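Mandelate racemase/muconate lactonizing enzyme/Enolase superfamily (PDB 2HZG) is of unknown function but belongs to the enolase superfamily, pairing an N-terminal capping domain with a modified TIM barrel that here holds a sodium ion. Local coordinates at residues A311-L316 with P360-Q365; Q147-R152 with A180-A185; H264-G269 with Q295-T300; D6-F11 with A53-P58. All blocks are in the same frame, centred on the assembly; numbering follows the deposited sequence.

In the fold
Along the chain contact 4 closes first, then contacts 2, 3 and 1. Contact 4 belongs to the N-terminal capping domain, where strand 5-14 of a three-stranded antiparallel sheet meets helix 48-56. The other three lie in the barrel: contact 2 between helices 146-158 and 176-190, contact 3 between helix 259-268 and the end of helix 284-297 with its following turn, and contact 1 between helix 309-316 and a late loop. The centres of contacts 2 and 4 are farthest apart, at 43 Å, on opposite sides of the chain's centre; those of contacts 1 and 4 are 22 Å apart. Helix 99-118 touches both of the latter, linking cap and barrel. Contacts 3 and 4 also touch the second subunit.

Contact 1 (A311-L316 with P360-Q365); sequences ALSASL and PGLGLQ
A buried helix-to-loop contact, centred on S313 and L362, fastens the late loop 360-365 to helix 309-316 in the modified TIM barrel of the enolase superfamily. The helix lies between barrel strands 300-303 and 327-331, while the loop leads toward helix 368-374. The backbones come close, with 5.9 Å between S313 CA and L362 CA, so a short polar side chain can span the gap. The S313 hydroxyl donates a hydrogen bond to L362 O, an OG to O distance of 2.6 Å. OG lies in the carbonyl plane on a lone pair, with a C=O...OG angle of 125°. This position follows from the torsion that swings OG trans to the serine's own nitrogen (chi1 164°) and out toward the loop. Q317 NE2 also bonds to S313 OG, so the hydroxyl both gives and accepts a hydrogen bond in a buried setting.

The carbonyl is presented by a type II' beta turn from P360 to G363, in which G361 has the positive phi that suits glycine and L362 is the third residue. The turn has further ties: L362 N bonds to D112 OD1 of helix 99-118, and the backbone of G361 bonds to A120 and A122. Apolar contacts flank the hydroxyl. L364 CD1 meets S313 CB at 3.9 Å, while M108 of helix 99-118 packs against A314. The L362 side chain extends toward the helix, and its CD2 branch settles 3.8 Å from A314 CA and 4.1 Å from A314 CB.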
loop_
_atom_site.group_PDB
_atom_site.type_symbol
_atom_site.label_atom_id
_atom_site.label_comp_id
_atom_site.label_asym_id
_atom_site.label_seq_id
_atom_site.Cartn_x
_atom_site.Cartn_y
_atom_site.Cartn_z
ATOM N N ALA A 311 -19.502 8.964 -3.988
ATOM C CA ALA A 311 -18.831 7.802 -3.367
ATOM C C ALA A 311 -19.834 6.718 -3.002
ATOM O O ALA A 311 -19.579 5.539 -3.243
ATOM C CB ALA A 311 -18.033 8.245 -2.125
ATOM N N LEU A 312 -20.972 7.120 -2.422
ATOM C CA LEU A 312 -22.029 6.159 -2.067
ATOM C C LEU A 312 -22.521 5.398 -3.285
ATOM O O LEU A 312 -22.576 4.177 -3.278
ATOM C CB LEU A 312 -23.220 6.836 -1.364
ATOM C CG LEU A 312 -24.412 5.947 -0.948
ATOM C CD1 LEU A 312 -24.002 4.737 -0.041
ATOM C CD2 LEU A 312 -25.472 6.828 -0.255
ATOM N N SER A 313 -22.889 6.139 -4.332
ATOM C CA SER A 313 -23.362 5.529 -5.550
ATOM C C SER A 313 -22.324 4.538 -6.053
ATOM O O SER A 313 -22.664 3.404 -6.370
ATOM C CB SER A 313 -23.635 6.596 -6.616
ATOM O OG SER A 313 -23.721 5.943 -7.870
ATOM N N ALA A 314 -21.053 4.956 -6.089
ATOM C CA ALA A 314 -20.003 4.101 -6.642
ATOM C C ALA A 314 -19.861 2.827 -5.837
ATOM O O ALA A 314 -19.753 1.747 -6.399
ATOM C CB ALA A 314 -18.673 4.845 -6.720
ATOM N N SER A 315 -19.911 2.949 -4.508
ATOM C CA SER A 315 -19.694 1.786 -3.653
ATOM C C SER A 315 -20.926 0.877 -3.544
ATOM O O SER A 315 -20.810 -0.241 -3.074
ATOM C CB SER A 315 -19.119 2.183 -2.292
ATOM O OG SER A 315 -17.715 2.560 -2.400
ATOM N N LEU A 316 -22.084 1.356 -3.996
ATOM C CA LEU A 316 -23.281 0.507 -4.120
ATOM C C LEU A 316 -23.257 -0.300 -5.418
ATOM O O LEU A 316 -23.775 -1.416 -5.460
ATOM C CB LEU A 316 -24.559 1.342 -4.055
ATOM C CG LEU A 316 -24.882 2.036 -2.726
ATOM C CD1 LEU A 316 -26.177 2.846 -2.808
ATOM C CD2 LEU A 316 -24.993 0.991 -1.653
ATOM N N PRO A 360 -28.161 7.045 -15.526
ATOM C CA PRO A 360 -26.919 6.715 -16.258
ATOM C C PRO A 360 -25.620 6.936 -15.478
ATOM O O PRO A 360 -25.519 7.886 -14.692
ATOM C CB PRO A 360 -26.957 7.673 -17.464
ATOM C CG PRO A 360 -28.429 7.949 -17.672
ATOM C CD PRO A 360 -28.931 8.087 -16.243
ATOM N N GLY A 361 -24.625 6.086 -15.746
ATOM C CA GLY A 361 -23.354 6.127 -15.031
ATOM C C GLY A 361 -23.564 5.927 -13.540
ATOM O O GLY A 361 -24.310 5.048 -13.117
ATOM N N LEU A 362 -22.925 6.774 -12.746
ATOM C CA LEU A 362 -23.110 6.765 -11.299
ATOM C C LEU A 362 -24.417 7.446 -10.876
ATOM O O LEU A 362 -24.772 7.428 -9.697
ATOM C CB LEU A 362 -21.884 7.387 -10.596
ATOM C CG LEU A 362 -20.574 6.582 -10.789
ATOM C CD1 LEU A 362 -19.339 7.267 -10.166
ATOM C CD2 LEU A 362 -20.710 5.150 -10.243
ATOM N N GLY A 363 -25.112 8.069 -11.835
ATOM C CA GLY A 363 -26.500 8.491 -11.633
ATOM C C GLY A 363 -26.682 9.767 -10.829
ATOM O O GLY A 363 -27.799 10.076 -10.406
ATOM N N LEU A 364 -25.599 10.523 -10.643
ATOM C CA LEU A 364 -25.608 11.765 -9.877
ATOM C C LEU A 364 -24.713 12.782 -10.536
ATOM O O LEU A 364 -23.712 12.431 -11.172
ATOM C CB LEU A 364 -25.150 11.546 -8.420
ATOM C CG LEU A 364 -26.014 10.585 -7.593
ATOM C CD1 LEU A 364 -25.264 10.138 -6.356
ATOM C CD2 LEU A 364 -27.395 11.201 -7.229
ATOM N N GLN A 365 -25.076 14.044 -10.380
ATOM C CA GLN A 365 -24.345 15.129 -11.002
ATOM C C GLN A 365 -23.414 15.747 -9.959
ATOM O O GLN A 365 -23.848 16.050 -8.831
ATOM C CB GLN A 365 -25.354 16.171 -11.522
ATOM C CG GLN A 365 -24.833 17.142 -12.579
ATOM C CD GLN A 365 -24.774 16.556 -13.997
ATOM O OE1 GLN A 365 -24.242 17.199 -14.896
ATOM N NE2 GLN A 365 -25.272 15.329 -14.190
#

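Contact 2 (Q147-R152 with A180-A185); sequences QETLER and ADQIMA
The CA atoms of L150 and A185 are only 4.7 Å apart, a very close approach for two helices and one that brings backbone directly against backbone. L150 CA directs its hydrogen at A185 O, giving a CA-H...O contact of 3.4 Å with an angle of 138° at the hydrogen. Alanine makes this closeness possible: A185 CB, pointing at segment 147-152, rests 4.1 Å from L150 CB. The leucine's CB and CG also lie beside A185 O.

Beside this, T149 and Q182 bring in polar groups. The two side chains cross at about a right angle, and T149 OG1 donates to Q182 OE1 over a short 2.5 Å. The hydroxyl lies in the plane of the amide carbonyl, with a C=O...OG1 angle of 148°. Q182 bends at chi2 (-78°), which brings its amide round to the threonine, while T149 CG2 sits 3.6 Å from the backbone Q182 O.

Helices 146-158 and 176-190 are consecutive outer helices of the alternating beta/alpha barrel, with strand 163-167 between them in the chain. The polar pair also fixes the loop that precedes the first of them: T149 OG1 accepts a bond from G143 N, and Q182 NE2 bonds to G143 O. T149 OG1 thus donates one hydrogen bond to the glutamine and accepts one from the loop, and both polar ends of the buried amide have partners.

On the exposed surface of segment 147-152, Q147 NE2 reaches one turn along to E151 OE2 at 3.0 Å, meeting the anti lone pair of that oxygen, which lies in the amide plane of Q147.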
loop_
_atom_site.group_PDB
_atom_site.type_symbol
_atom_site.label_atom_id
_atom_site.label_comp_id
_atom_site.label_asym_id
_atom_site.label_seq_id
_atom_site.Cartn_x
_atom_site.Cartn_y
_atom_site.Cartn_z
ATOM N N GLN A 147 -23.051 10.012 26.708
ATOM C CA GLN A 147 -24.325 10.678 26.476
ATOM C C GLN A 147 -24.418 11.240 25.033
ATOM O O GLN A 147 -25.473 11.149 24.394
ATOM C CB GLN A 147 -24.573 11.801 27.495
ATOM C CG GLN A 147 -25.977 12.407 27.368
ATOM C CD GLN A 147 -27.045 11.441 27.833
ATOM O OE1 GLN A 147 -26.805 10.633 28.746
ATOM N NE2 GLN A 147 -28.237 11.510 27.219
ATOM N N GLU A 148 -23.323 11.806 24.532
ATOM C CA GLU A 148 -23.288 12.265 23.130
ATOM C C GLU A 148 -23.615 11.107 22.172
ATOM O O GLU A 148 -24.439 11.246 21.273
ATOM C CB GLU A 148 -21.936 12.918 22.820
ATOM C CG GLU A 148 -21.825 14.281 23.528
ATOM C CD GLU A 148 -20.444 14.931 23.464
ATOM O OE1 GLU A 148 -20.317 15.960 22.757
ATOM O OE2 GLU A 148 -19.502 14.444 24.136
ATOM N N THR A 149 -23.003 9.945 22.404
ATOM C CA THR A 149 -23.273 8.734 21.610
ATOM C C THR A 149 -24.741 8.324 21.700
ATOM O O THR A 149 -25.364 8.055 20.683
ATOM C CB THR A 149 -22.346 7.573 22.053
ATOM O OG1 THR A 149 -21.002 7.924 21.730
ATOM C CG2 THR A 149 -22.707 6.248 21.373
ATOM N N LEU A 150 -25.285 8.284 22.922
ATOM C CA LEU A 150 -26.710 7.992 23.107
ATOM C C LEU A 150 -27.581 8.937 22.253
ATOM O O LEU A 150 -28.467 8.476 21.531
ATOM C CB LEU A 150 -27.089 8.105 24.600
ATOM C CG LEU A 150 -28.498 7.749 25.071
ATOM C CD1 LEU A 150 -28.477 7.500 26.586
ATOM C CD2 LEU A 150 -29.511 8.860 24.694
ATOM N N GLU A 151 -27.305 10.241 22.340
ATOM C CA GLU A 151 -28.088 11.273 21.621
ATOM C C GLU A 151 -28.019 11.095 20.092
ATOM O O GLU A 151 -29.037 11.227 19.384
ATOM C CB GLU A 151 -27.608 12.678 21.998
ATOM C CG GLU A 151 -27.939 13.144 23.454
ATOM C CD GLU A 151 -29.440 13.073 23.790
ATOM O OE1 GLU A 151 -30.286 13.328 22.895
ATOM O OE2 GLU A 151 -29.782 12.743 24.945
ATOM N N ARG A 152 -26.819 10.773 19.595
ATOM C CA ARG A 152 -26.611 10.415 18.187
ATOM C C ARG A 152 -27.431 9.221 17.755
ATOM O O ARG A 152 -28.027 9.236 16.665
ATOM C CB ARG A 152 -25.120 10.161 17.903
ATOM C CG ARG A 152 -24.333 11.449 18.018
ATOM C CD ARG A 152 -22.851 11.277 17.832
ATOM N NE ARG A 152 -22.192 12.560 18.071
ATOM C CZ ARG A 152 -20.900 12.798 17.849
ATOM N NH1 ARG A 152 -20.110 11.834 17.385
ATOM N NH2 ARG A 152 -20.399 14.000 18.081
ATOM N N ALA A 180 -17.436 -0.050 27.217
ATOM C CA ALA A 180 -18.743 -0.555 27.635
ATOM C C ALA A 180 -19.773 0.571 27.800
ATOM O O ALA A 180 -20.894 0.440 27.328
ATOM C CB ALA A 180 -18.632 -1.421 28.932
ATOM N N ASP A 181 -19.372 1.671 28.427
ATOM C CA ASP A 181 -20.243 2.832 28.634
ATOM C C ASP A 181 -20.720 3.406 27.288
ATOM O O ASP A 181 -21.893 3.706 27.114
ATOM C CB ASP A 181 -19.502 3.901 29.429
ATOM C CG ASP A 181 -19.353 3.544 30.927
ATOM O OD1 ASP A 181 -20.009 2.598 31.410
ATOM O OD2 ASP A 181 -18.555 4.213 31.604
ATOM N N GLN A 182 -19.793 3.508 26.338
ATOM C CA GLN A 182 -20.085 4.011 24.995
ATOM C C GLN A 182 -21.049 3.101 24.235
ATOM O O GLN A 182 -22.014 3.566 23.635
ATOM C CB GLN A 182 -18.776 4.170 24.202
ATOM C CG GLN A 182 -17.940 5.355 24.610
ATOM C CD GLN A 182 -18.471 6.679 24.033
ATOM O OE1 GLN A 182 -19.522 6.714 23.399
ATOM N NE2 GLN A 182 -17.744 7.754 24.257
ATOM N N ILE A 183 -20.767 1.806 24.255
ATOM C CA ILE A 183 -21.521 0.821 23.486
ATOM C C ILE A 183 -22.928 0.651 24.055
ATOM O O ILE A 183 -23.905 0.564 23.310
ATOM C CB ILE A 183 -20.728 -0.527 23.411
ATOM C CG1 ILE A 183 -19.455 -0.341 22.544
ATOM C CG2 ILE A 183 -21.580 -1.652 22.855
ATOM C CD1 ILE A 183 -18.385 -1.448 22.719
ATOM N N MET A 184 -23.018 0.613 25.385
ATOM C CA MET A 184 -24.318 0.543 26.068
ATOM C C MET A 184 -25.165 1.787 25.826
ATOM O O MET A 184 -26.376 1.681 25.649
ATOM C CB MET A 184 -24.121 0.305 27.561
ATOM C CG MET A 184 -23.572 -1.086 27.895
ATOM S SD MET A 184 -24.582 -2.408 27.190
ATOM C CE MET A 184 -23.309 -3.646 26.926
ATOM N N ALA A 185 -24.524 2.949 25.795
ATOM C CA ALA A 185 -25.198 4.218 25.470
ATOM C C ALA A 185 -25.730 4.221 24.023
ATOM O O ALA A 185 -26.864 4.633 23.785
ATOM C CB ALA A 185 -24.277 5.404 25.727
#

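Contact 3 (H264-G269 with Q295-T300); sequences HLMDYG and QARGIT
M266 and I299 form the close-packed half of this contact, whereas D267 and R297 form its outer, more exposed half. At the inner side I299 CD1 presses on M266 CB at 3.5 Å, tighter than usual for two carbons, and touches M266 CG and SD as well. Around M266 close V290, A293 and A294 of helix 284-297, together with I274 of barrel strand 273-276.

Helix 259-268 here meets the C-terminal end of helix 284-297, which comes later in the alpha/beta barrel. That end is a Schellman motif, with G298 at positive phi; the chain then turns through I299 into strand 300-303.

Toward solvent, R297 grips the D267 carboxylate side-on through two nitrogens. R297 NE donates to D267 OD1 at 2.8 Å, and R297 NH1 donates to D267 OD2 at 2.9 Å, on its syn lone pair. The two planes differ by 28°, the tilt showing mainly at OD1. A bend at chi2 (148°) brings the arginine across to the aspartate, while R297 CD passes 4.0 Å from M266 CB. The third nitrogen, NH2, turns back to A293 O of its own helix.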
loop_
_atom_site.group_PDB
_atom_site.type_symbol
_atom_site.label_atom_id
_atom_site.label_comp_id
_atom_site.label_asym_id
_atom_site.label_seq_id
_atom_site.Cartn_x
_atom_site.Cartn_y
_atom_site.Cartn_z
ATOM N N HIS A 264 -7.850 -12.181 0.849
ATOM C CA HIS A 264 -7.100 -12.734 1.983
ATOM C C HIS A 264 -7.821 -12.563 3.307
ATOM O O HIS A 264 -7.816 -13.472 4.142
ATOM C CB HIS A 264 -5.702 -12.124 2.064
ATOM C CG HIS A 264 -4.831 -12.466 0.894
ATOM N ND1 HIS A 264 -3.688 -11.760 0.586
ATOM C CD2 HIS A 264 -4.940 -13.435 -0.043
ATOM C CE1 HIS A 264 -3.128 -12.283 -0.491
ATOM N NE2 HIS A 264 -3.876 -13.292 -0.899
ATOM N N LEU A 265 -8.429 -11.395 3.508
ATOM C CA LEU A 265 -9.253 -11.182 4.698
ATOM C C LEU A 265 -10.394 -12.185 4.769
ATOM O O LEU A 265 -10.641 -12.760 5.837
ATOM C CB LEU A 265 -9.790 -9.734 4.761
ATOM C CG LEU A 265 -10.494 -9.341 6.065
ATOM C CD1 LEU A 265 -9.561 -9.381 7.286
ATOM C CD2 LEU A 265 -11.073 -7.942 5.868
ATOM N N MET A 266 -11.078 -12.423 3.646
ATOM C CA MET A 266 -12.135 -13.465 3.638
ATOM C C MET A 266 -11.587 -14.865 3.887
ATOM O O MET A 266 -12.152 -15.620 4.678
ATOM C CB MET A 266 -12.944 -13.452 2.353
ATOM C CG MET A 266 -13.710 -12.154 2.155
ATOM S SD MET A 266 -14.761 -12.199 0.691
ATOM C CE MET A 266 -13.562 -11.984 -0.610
ATOM N N ASP A 267 -10.479 -15.193 3.227
ATOM C CA ASP A 267 -9.930 -16.546 3.317
ATOM C C ASP A 267 -9.154 -16.864 4.595
ATOM O O ASP A 267 -9.214 -17.991 5.049
ATOM C CB ASP A 267 -9.108 -16.896 2.075
ATOM C CG ASP A 267 -9.987 -17.107 0.855
ATOM O OD1 ASP A 267 -11.197 -17.362 1.023
ATOM O OD2 ASP A 267 -9.485 -16.971 -0.267
ATOM N N TYR A 268 -8.432 -15.892 5.156
ATOM C CA TYR A 268 -7.638 -16.127 6.357
ATOM C C TYR A 268 -8.158 -15.394 7.616
ATOM O O TYR A 268 -7.822 -15.767 8.733
ATOM C CB TYR A 268 -6.183 -15.754 6.086
ATOM C CG TYR A 268 -5.616 -16.521 4.904
ATOM C CD1 TYR A 268 -5.280 -17.868 5.031
ATOM C CD2 TYR A 268 -5.437 -15.908 3.662
ATOM C CE1 TYR A 268 -4.780 -18.592 3.963
ATOM C CE2 TYR A 268 -4.926 -16.625 2.569
ATOM C CZ TYR A 268 -4.596 -17.974 2.746
ATOM O OH TYR A 268 -4.090 -18.726 1.706
ATOM N N GLY A 269 -8.951 -14.342 7.429
ATOM C CA GLY A 269 -9.344 -13.488 8.548
ATOM C C GLY A 269 -10.578 -13.953 9.270
ATOM O O GLY A 269 -10.873 -13.459 10.347
ATOM N N GLN A 295 -19.642 -13.765 -2.901
ATOM C CA GLN A 295 -20.744 -14.654 -3.296
ATOM C C GLN A 295 -20.315 -16.119 -3.328
ATOM O O GLN A 295 -21.007 -16.978 -2.775
ATOM C CB GLN A 295 -21.295 -14.259 -4.676
ATOM C CG GLN A 295 -22.168 -13.010 -4.664
ATOM C CD GLN A 295 -23.528 -13.260 -4.042
ATOM O OE1 GLN A 295 -24.412 -13.810 -4.684
ATOM N NE2 GLN A 295 -23.696 -12.868 -2.782
ATOM N N ALA A 296 -19.177 -16.406 -3.961
ATOM C CA ALA A 296 -18.652 -17.779 -4.000
ATOM C C ALA A 296 -18.429 -18.364 -2.590
ATOM O O ALA A 296 -18.588 -19.579 -2.382
ATOM C CB ALA A 296 -17.381 -17.827 -4.789
ATOM N N ARG A 297 -18.091 -17.486 -1.634
ATOM C CA ARG A 297 -17.803 -17.854 -0.250
ATOM C C ARG A 297 -18.984 -17.757 0.702
ATOM O O ARG A 297 -18.884 -18.182 1.850
ATOM C CB ARG A 297 -16.686 -16.967 0.296
ATOM C CG ARG A 297 -15.316 -17.342 -0.181
ATOM C CD ARG A 297 -14.440 -16.104 -0.298
ATOM N NE ARG A 297 -13.099 -16.452 -0.772
ATOM C CZ ARG A 297 -12.760 -16.615 -2.045
ATOM N NH1 ARG A 297 -11.520 -16.968 -2.334
ATOM N NH2 ARG A 297 -13.647 -16.454 -3.025
ATOM N N GLY A 298 -20.083 -17.157 0.260
ATOM C CA GLY A 298 -21.239 -16.990 1.124
ATOM C C GLY A 298 -20.980 -15.959 2.209
ATOM O O GLY A 298 -21.583 -16.009 3.285
ATOM N N ILE A 299 -20.072 -15.029 1.920
ATOM C CA ILE A 299 -19.777 -13.905 2.808
ATOM C C ILE A 299 -20.569 -12.670 2.363
ATOM O O ILE A 299 -20.556 -12.304 1.196
ATOM C CB ILE A 299 -18.241 -13.621 2.879
ATOM C CG1 ILE A 299 -17.514 -14.845 3.480
ATOM C CG2 ILE A 299 -17.942 -12.330 3.698
ATOM C CD1 ILE A 299 -16.002 -14.824 3.353
ATOM N N THR A 300 -21.260 -12.039 3.305
ATOM C CA THR A 300 -21.994 -10.807 3.042
ATOM C C THR A 300 -21.068 -9.661 2.630
ATOM O O THR A 300 -20.096 -9.349 3.316
ATOM C CB THR A 300 -22.825 -10.371 4.255
ATOM O OG1 THR A 300 -23.683 -11.443 4.657
ATOM C CG2 THR A 300 -23.691 -9.108 3.911
#

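Contact 4 (D6-F11 with A53-P58); sequences DAVDLF and AAFVCP
F55 of helix 48-56 lies against V8 and L10 of strand 5-14, an apolar sheet-to-helix contact in the N-terminal capping domain of the enolase superfamily. The strand is at one side of a three-stranded antiparallel sheet, and V8 and L10, alternate residues along it, both point toward the helix. The backbones stay well apart, so the phenylalanine has to cross the gap. Its CG stands trans to the helix backbone nitrogen (chi1 -161°), sending the ring out to the strand.

At the base of the side chain, F55 CB meets L10 CD1 at 3.6 Å. The same methyl continues beside the ring root, 3.7 Å from F55 CG and 3.6 Å from F55 CD2. Farther along, F55 CE2 passes to V8, lying 4.1 Å from V8 CB, while F55 CE1, on the other side of the ring's long axis, approaches V8 CG1 at 4.2 Å. The leucine methyl thus meets the near end of the ring and the valine meets the far end, both obliquely.

M102 of helix 99-118 touches both L10 and F55, and I106 adds to the phenylalanine, so a second helix also packs on this core. Beyond the contact, A53 packs on A53 of the second subunit. The tip of the ring comes up to the valine's CB on the side of its hydrogen: F55 CZ sits 3.6 Å from V8 CB, 3.7 Å from V8 CG1 and 4.0 Å from V8 CG2.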
loop_
_atom_site.group_PDB
_atom_site.type_symbol
_atom_site.label_atom_id
_atom_site.label_comp_id
_atom_site.label_asym_id
_atom_site.label_seq_id
_atom_site.Cartn_x
_atom_site.Cartn_y
_atom_site.Cartn_z
ATOM N N ASP A 6 -9.107 12.483 -23.365
ATOM C CA ASP A 6 -8.463 13.737 -23.767
ATOM C C ASP A 6 -8.073 14.603 -22.565
ATOM O O ASP A 6 -7.240 15.484 -22.670
ATOM C CB ASP A 6 -9.414 14.566 -24.659
ATOM C CG ASP A 6 -10.018 13.761 -25.812
ATOM O OD1 ASP A 6 -9.262 13.235 -26.656
ATOM O OD2 ASP A 6 -11.261 13.671 -25.893
ATOM N N ALA A 7 -8.736 14.389 -21.430
ATOM C CA ALA A 7 -8.506 15.233 -20.244
ATOM C C ALA A 7 -8.817 14.456 -18.973
ATOM O O ALA A 7 -9.755 13.645 -18.934
ATOM C CB ALA A 7 -9.370 16.524 -20.302
ATOM N N VAL A 8 -8.025 14.698 -17.939
ATOM C CA VAL A 8 -8.324 14.172 -16.608
ATOM C C VAL A 8 -7.982 15.301 -15.679
ATOM O O VAL A 8 -6.795 15.637 -15.509
ATOM C CB VAL A 8 -7.489 12.923 -16.224
ATOM C CG1 VAL A 8 -7.905 12.394 -14.828
ATOM C CG2 VAL A 8 -7.596 11.822 -17.280
ATOM N N ASP A 9 -9.021 15.899 -15.095
ATOM C CA ASP A 9 -8.843 17.013 -14.190
ATOM C C ASP A 9 -9.116 16.586 -12.765
ATOM O O ASP A 9 -10.122 15.907 -12.475
ATOM C CB ASP A 9 -9.735 18.200 -14.577
ATOM C CG ASP A 9 -9.338 18.781 -15.918
ATOM O OD1 ASP A 9 -8.153 19.161 -16.065
ATOM O OD2 ASP A 9 -10.189 18.796 -16.829
ATOM N N LEU A 10 -8.199 17.006 -11.899
ATOM C CA LEU A 10 -8.156 16.592 -10.502
ATOM C C LEU A 10 -8.440 17.785 -9.604
ATOM O O LEU A 10 -7.700 18.767 -9.630
ATOM C CB LEU A 10 -6.767 16.034 -10.186
ATOM C CG LEU A 10 -6.210 14.914 -11.093
ATOM C CD1 LEU A 10 -4.862 14.365 -10.541
ATOM C CD2 LEU A 10 -7.226 13.780 -11.269
ATOM N N PHE A 11 -9.484 17.664 -8.786
ATOM C CA PHE A 11 -9.959 18.733 -7.920
ATOM C C PHE A 11 -9.750 18.365 -6.458
ATOM O O PHE A 11 -10.418 17.483 -5.939
ATOM C CB PHE A 11 -11.447 18.981 -8.184
ATOM C CG PHE A 11 -11.735 19.478 -9.575
ATOM C CD1 PHE A 11 -11.861 20.852 -9.815
ATOM C CD2 PHE A 11 -11.861 18.582 -10.640
ATOM C CE1 PHE A 11 -12.128 21.326 -11.096
ATOM C CE2 PHE A 11 -12.123 19.047 -11.935
ATOM C CZ PHE A 11 -12.252 20.428 -12.159
ATOM N N ALA A 53 0.076 13.807 -6.844
ATOM C CA ALA A 53 1.490 13.521 -7.132
ATOM C C ALA A 53 1.691 12.200 -7.883
ATOM O O ALA A 53 2.468 12.157 -8.839
ATOM C CB ALA A 53 2.340 13.583 -5.862
ATOM N N ALA A 54 0.974 11.145 -7.483
ATOM C CA ALA A 54 0.972 9.867 -8.208
ATOM C C ALA A 54 0.501 10.023 -9.660
ATOM O O ALA A 54 0.987 9.337 -10.555
ATOM C CB ALA A 54 0.121 8.776 -7.452
ATOM N N PHE A 55 -0.450 10.922 -9.893
ATOM C CA PHE A 55 -0.931 11.193 -11.263
ATOM C C PHE A 55 0.083 11.867 -12.197
ATOM O O PHE A 55 0.143 11.530 -13.386
ATOM C CB PHE A 55 -2.242 12.008 -11.263
ATOM C CG PHE A 55 -2.982 11.918 -12.556
ATOM C CD1 PHE A 55 -3.531 10.709 -12.967
ATOM C CD2 PHE A 55 -3.075 13.021 -13.403
ATOM C CE1 PHE A 55 -4.182 10.600 -14.187
ATOM C CE2 PHE A 55 -3.740 12.920 -14.637
ATOM C CZ PHE A 55 -4.283 11.716 -15.023
ATOM N N VAL A 56 0.864 12.809 -11.666
ATOM C CA VAL A 56 1.687 13.690 -12.515
ATOM C C VAL A 56 3.203 13.580 -12.343
ATOM O O VAL A 56 3.931 14.269 -13.037
ATOM C CB VAL A 56 1.317 15.202 -12.306
ATOM C CG1 VAL A 56 -0.192 15.437 -12.624
ATOM C CG2 VAL A 56 1.668 15.675 -10.861
ATOM N N CYS A 57 3.677 12.765 -11.398
ATOM C CA CYS A 57 5.101 12.777 -11.060
ATOM C C CYS A 57 6.005 12.426 -12.250
ATOM O O CYS A 57 5.602 11.683 -13.132
ATOM C CB CYS A 57 5.405 11.824 -9.885
ATOM S SG CYS A 57 4.891 10.135 -10.152
ATOM N N PRO A 58 7.245 12.942 -12.254
ATOM C CA PRO A 58 8.214 12.416 -13.222
ATOM C C PRO A 58 8.348 10.906 -13.023
ATOM O O PRO A 58 8.261 10.413 -11.889
ATOM C CB PRO A 58 9.520 13.122 -12.823
ATOM C CG PRO A 58 9.090 14.387 -12.161
ATOM C CD PRO A 58 7.834 13.988 -11.398
#